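PDB 6ZD1: telomerase reverse transcriptase, which probably extends chromosome ends as a reverse transcriptase, adding simple telomeric DNA repeats copied from a template within the telomerase RNA. Local coordinates for residues Q109-D114 / D127-G132; C444-K449 / D454-K459. One frame throughout, in Å; residues are numbered along the deposited sequence.

Interaction 1 (Q109-D114 / D127-G132); sequences QDRIVD and DDVLSG
R111 of helix 104-117 and V129, the last residue of the short helix 126-129, make nearly all of this small contact, in which 116 Å² of surface is buried. The apolar part is formed by the aliphatic stem of the arginine. Its CB lies 3.9 Å from CG1 of V129, and the stem and the valine run past one another head to tail. With V129 CG1 anti to the backbone N (chi1 175°), this methyl is the branch that meets the stem, while the valine side chain also touches L124.

Contacts with backbone oxygens follow: R111 CG approaches V129 O at 3.6 Å, and R111 CD lies 4.1 Å from D128 O. No hydrogen bond crosses between 109-114 and 127-132.

The guanidinium of R111 turns back to its own helix. Bends at chi2 and chi3 fold the chain back, and NH2 forms a salt bridge with D114 OD2 at 3.2 Å. The carboxylate oxygen lies in the guanidinium plane, yet the donor stands above the carboxylate plane; D110 CB covers part of one guanidinium face. D114 has a second partner in R117, whereas D128 turns to S587 OG.

R111 and I112 also touch F168 of helix 158-179. The R111 stem thus packs helix 104-117 against the C-terminal end of the one-turn helix 126-129, in the largely helical telomerase RNA-binding domain.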
# COMPACT_ATOMS: atom_id res chain seq x y z
N GLN A 109 15.48 -21.36 -11.63
CA GLN A 109 15.02 -21.64 -10.28
C GLN A 109 15.33 -20.48 -9.34
O GLN A 109 14.51 -20.14 -8.47
CB GLN A 109 15.65 -22.93 -9.76
CG GLN A 109 15.03 -24.20 -10.33
CD GLN A 109 15.66 -25.46 -9.79
OE1 GLN A 109 16.83 -25.47 -9.41
NE2 GLN A 109 14.89 -26.54 -9.74
N ASP A 110 16.49 -19.84 -9.52
CA ASP A 110 16.81 -18.67 -8.71
C ASP A 110 15.84 -17.53 -8.99
O ASP A 110 15.44 -16.80 -8.08
CB ASP A 110 18.25 -18.22 -8.97
CG ASP A 110 19.27 -19.12 -8.30
OD1 ASP A 110 18.87 -19.99 -7.50
OD2 ASP A 110 20.47 -18.95 -8.57
N ARG A 111 15.43 -17.37 -10.26
CA ARG A 111 14.46 -16.34 -10.57
C ARG A 111 13.08 -16.70 -10.05
O ARG A 111 12.29 -15.81 -9.73
CB ARG A 111 14.40 -16.09 -12.08
CG ARG A 111 15.73 -15.77 -12.74
CD ARG A 111 16.22 -14.36 -12.42
NE ARG A 111 16.79 -14.27 -11.08
CZ ARG A 111 18.03 -14.62 -10.76
NH1 ARG A 111 18.84 -15.10 -11.70
NH2 ARG A 111 18.46 -14.50 -9.51
N ILE A 112 12.79 -18.00 -9.92
CA ILE A 112 11.54 -18.42 -9.31
C ILE A 112 11.52 -18.07 -7.83
O ILE A 112 10.49 -17.63 -7.30
CB ILE A 112 11.30 -19.92 -9.53
CG1 ILE A 112 10.99 -20.21 -11.00
CG2 ILE A 112 10.16 -20.42 -8.67
CD1 ILE A 112 10.73 -21.67 -11.27
N VAL A 113 12.64 -18.27 -7.13
CA VAL A 113 12.71 -17.89 -5.72
C VAL A 113 12.53 -16.39 -5.57
O VAL A 113 11.80 -15.92 -4.68
CB VAL A 113 14.02 -18.38 -5.10
CG1 VAL A 113 14.10 -17.93 -3.64
CG2 VAL A 113 14.13 -19.88 -5.21
N ASP A 114 13.17 -15.60 -6.44
CA ASP A 114 12.97 -14.16 -6.40
C ASP A 114 11.51 -13.81 -6.64
O ASP A 114 10.95 -12.93 -5.98
CB ASP A 114 13.86 -13.47 -7.44
CG ASP A 114 15.33 -13.48 -7.05
OD1 ASP A 114 15.66 -13.89 -5.91
OD2 ASP A 114 16.16 -13.08 -7.89
N ASP A 127 13.49 -8.97 -19.21
CA ASP A 127 14.89 -8.64 -19.43
C ASP A 127 15.76 -9.02 -18.24
O ASP A 127 16.96 -9.27 -18.41
CB ASP A 127 15.03 -7.14 -19.73
CG ASP A 127 14.31 -6.72 -20.99
OD1 ASP A 127 13.06 -6.83 -21.03
OD2 ASP A 127 14.98 -6.27 -21.95
N ASP A 128 15.18 -9.09 -17.04
CA ASP A 128 15.90 -9.47 -15.84
C ASP A 128 15.92 -10.99 -15.65
O ASP A 128 16.97 -11.57 -15.36
CB ASP A 128 15.30 -8.79 -14.61
CG ASP A 128 15.39 -7.28 -14.67
OD1 ASP A 128 14.34 -6.61 -14.82
OD2 ASP A 128 16.52 -6.74 -14.56
N VAL A 129 14.77 -11.64 -15.83
CA VAL A 129 14.67 -13.08 -15.60
C VAL A 129 15.52 -13.85 -16.60
O VAL A 129 16.14 -14.86 -16.25
CB VAL A 129 13.19 -13.52 -15.67
CG1 VAL A 129 13.06 -15.03 -15.57
CG2 VAL A 129 12.38 -12.83 -14.59
N LEU A 130 15.59 -13.37 -17.84
CA LEU A 130 16.24 -14.11 -18.92
C LEU A 130 17.74 -13.87 -18.85
O LEU A 130 18.22 -12.77 -19.14
CB LEU A 130 15.68 -13.71 -20.28
CG LEU A 130 14.27 -14.21 -20.58
CD1 LEU A 130 13.79 -13.75 -21.95
CD2 LEU A 130 14.21 -15.72 -20.49
N SER A 131 18.48 -14.90 -18.46
CA SER A 131 19.93 -14.89 -18.63
C SER A 131 20.45 -16.25 -19.10
O SER A 131 21.62 -16.58 -18.86
CB SER A 131 20.62 -14.46 -17.34
OG SER A 131 20.32 -13.11 -17.05
N GLY A 132 19.62 -17.03 -19.81
CA GLY A 132 20.09 -18.23 -20.48
C GLY A 132 20.31 -17.94 -21.95
O GLY A 132 19.90 -16.89 -22.46

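Interaction 2 (C444-K449 / D454-K459); sequences CLVKNK and DLFKRK
C444 and F456 face each other as a hydrogen-bonded antiparallel pair, with C444 N to F456 O and F456 N to C444 O both at 2.8 Å. A third bond, V446 N to D454 O at 3.1 Å, continues the ladder toward the turn. Between them L445 and L455 form a non-hydrogen-bonded pair whose side chains run alongside each other, L445 CG 3.7 Å from L455 CD1; L254 of helix 254-258 touches both.

C444, V446 and F456 give the other face its apolar part. V446 CG1 lies anti to the carbonyl carbon (chi1 -44°), which sets CG2 obliquely against F456 CE1 at 3.5 Å. C444 SG rests 4.0 Å from F456 CB. Within the mixed sheet of the reverse transcriptase region, strand 217-220 flanks 454-458, its L217 touching C444 and F456, and strand 231-237 flanks 443-446, its I234 packing on C444 and V446.

Toward the turn, on a more open side, D454 shares that face. N448 ND2 is modelled 2.4 Å from D454 OD2, implausibly short, and the pairing is doubtful. The backbone bonds therefore fix the hairpin's register, and apolar side chains pack on both faces beside it.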
# COMPACT_ATOMS: atom_id res chain seq x y z
N CYS A 444 -20.76 -5.32 5.22
CA CYS A 444 -19.73 -6.26 4.83
C CYS A 444 -20.31 -7.66 4.72
O CYS A 444 -21.31 -8.00 5.37
CB CYS A 444 -18.54 -6.27 5.81
SG CYS A 444 -18.85 -7.09 7.38
N LEU A 445 -19.69 -8.47 3.86
CA LEU A 445 -20.06 -9.86 3.67
C LEU A 445 -19.09 -10.75 4.44
O LEU A 445 -17.88 -10.51 4.41
CB LEU A 445 -20.06 -10.24 2.19
CG LEU A 445 -21.21 -9.72 1.32
CD1 LEU A 445 -21.05 -8.24 0.98
CD2 LEU A 445 -21.32 -10.56 0.06
N VAL A 446 -19.62 -11.74 5.14
CA VAL A 446 -18.80 -12.69 5.88
C VAL A 446 -19.09 -14.09 5.36
O VAL A 446 -20.24 -14.42 5.04
CB VAL A 446 -19.04 -12.60 7.41
CG1 VAL A 446 -19.10 -11.14 7.85
CG2 VAL A 446 -20.31 -13.34 7.83
N LYS A 447 -18.04 -14.89 5.22
CA LYS A 447 -18.23 -16.29 4.87
C LYS A 447 -18.96 -17.00 6.00
O LYS A 447 -18.64 -16.81 7.18
CB LYS A 447 -16.88 -16.95 4.59
CG LYS A 447 -16.83 -17.79 3.32
CD LYS A 447 -15.39 -18.03 2.89
CE LYS A 447 -15.31 -18.92 1.66
NZ LYS A 447 -13.90 -19.16 1.24
N ASN A 448 -19.94 -17.82 5.65
CA ASN A 448 -20.89 -18.32 6.64
C ASN A 448 -20.54 -19.69 7.19
O ASN A 448 -20.96 -20.02 8.30
CB ASN A 448 -22.30 -18.36 6.04
CG ASN A 448 -23.38 -18.17 7.09
OD1 ASN A 448 -23.17 -18.44 8.27
ND2 ASN A 448 -24.54 -17.68 6.66
N LYS A 449 -19.77 -20.49 6.44
CA LYS A 449 -19.40 -21.87 6.74
C LYS A 449 -20.57 -22.82 6.53
O LYS A 449 -20.40 -24.04 6.65
CB LYS A 449 -18.83 -22.06 8.15
CG LYS A 449 -17.60 -21.22 8.46
CD LYS A 449 -16.41 -21.59 7.57
CE LYS A 449 -16.03 -23.06 7.74
NZ LYS A 449 -15.77 -23.39 9.17
N ASP A 454 -23.63 -14.17 4.61
CA ASP A 454 -24.49 -13.19 5.27
C ASP A 454 -23.89 -11.79 5.20
O ASP A 454 -22.69 -11.60 4.96
CB ASP A 454 -24.71 -13.56 6.74
CG ASP A 454 -25.51 -14.82 6.91
OD1 ASP A 454 -26.50 -15.02 6.17
OD2 ASP A 454 -25.15 -15.63 7.80
N LEU A 455 -24.75 -10.79 5.44
CA LEU A 455 -24.37 -9.38 5.45
C LEU A 455 -24.41 -8.82 6.87
O LEU A 455 -25.36 -9.09 7.62
CB LEU A 455 -25.29 -8.55 4.56
CG LEU A 455 -24.82 -8.30 3.13
CD1 LEU A 455 -24.76 -9.61 2.36
CD2 LEU A 455 -25.73 -7.30 2.45
N PHE A 456 -23.41 -8.02 7.21
CA PHE A 456 -23.30 -7.41 8.53
C PHE A 456 -23.05 -5.91 8.42
O PHE A 456 -22.41 -5.44 7.47
CB PHE A 456 -22.17 -8.05 9.35
CG PHE A 456 -22.50 -9.41 9.90
CD1 PHE A 456 -22.55 -10.52 9.07
CD2 PHE A 456 -22.76 -9.58 11.25
CE1 PHE A 456 -22.86 -11.77 9.57
CE2 PHE A 456 -23.06 -10.82 11.76
CZ PHE A 456 -23.11 -11.92 10.92
N LYS A 457 -23.58 -5.17 9.38
CA LYS A 457 -23.37 -3.73 9.50
C LYS A 457 -22.65 -3.44 10.81
O LYS A 457 -22.67 -4.24 11.75
CB LYS A 457 -24.71 -2.97 9.44
CG LYS A 457 -24.59 -1.47 9.21
CD LYS A 457 -25.95 -0.79 9.27
CE LYS A 457 -26.84 -1.22 8.11
NZ LYS A 457 -26.31 -0.75 6.80
N ARG A 458 -22.01 -2.28 10.88
CA ARG A 458 -21.27 -1.89 12.08
C ARG A 458 -22.21 -1.29 13.12
O ARG A 458 -23.07 -0.47 12.80
CB ARG A 458 -20.18 -0.89 11.73
CG ARG A 458 -19.09 -1.45 10.85
CD ARG A 458 -17.84 -0.60 10.95
NE ARG A 458 -17.35 -0.54 12.32
CZ ARG A 458 -16.53 -1.44 12.86
NH1 ARG A 458 -16.10 -2.46 12.13
NH2 ARG A 458 -16.13 -1.31 14.12
N LYS A 459 -22.06 -1.74 14.37
CA LYS A 459 -22.75 -1.07 15.47
C LYS A 459 -22.23 0.34 15.67
O LYS A 459 -23.00 1.27 15.92
CB LYS A 459 -22.59 -1.88 16.76
CG LYS A 459 -23.17 -3.29 16.71
CD LYS A 459 -22.76 -4.10 17.93
CE LYS A 459 -23.18 -3.42 19.23
NZ LYS A 459 -22.76 -4.21 20.43

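Overall arrangement
The two contacts come one after the other along the chain, interaction 1 in the RNA-binding domain and interaction 2 in the reverse transcriptase region. Their centres are 43 Å apart and their nearest atoms about 26 Å, so neither touches the other. They share no helix or sheet: interaction 1 joins helices 104-117 and 126-129 near helices 79-93 and 158-179, whereas interaction 2 is the hairpin of strands 443-446 and 454-458 inside a mixed five-stranded sheet. That sheet also includes strands 217-220 and 231-237, which flank the hairpin. The two contacts therefore probably stabilise different parts of telomerase independently, one helical and one built on a sheet.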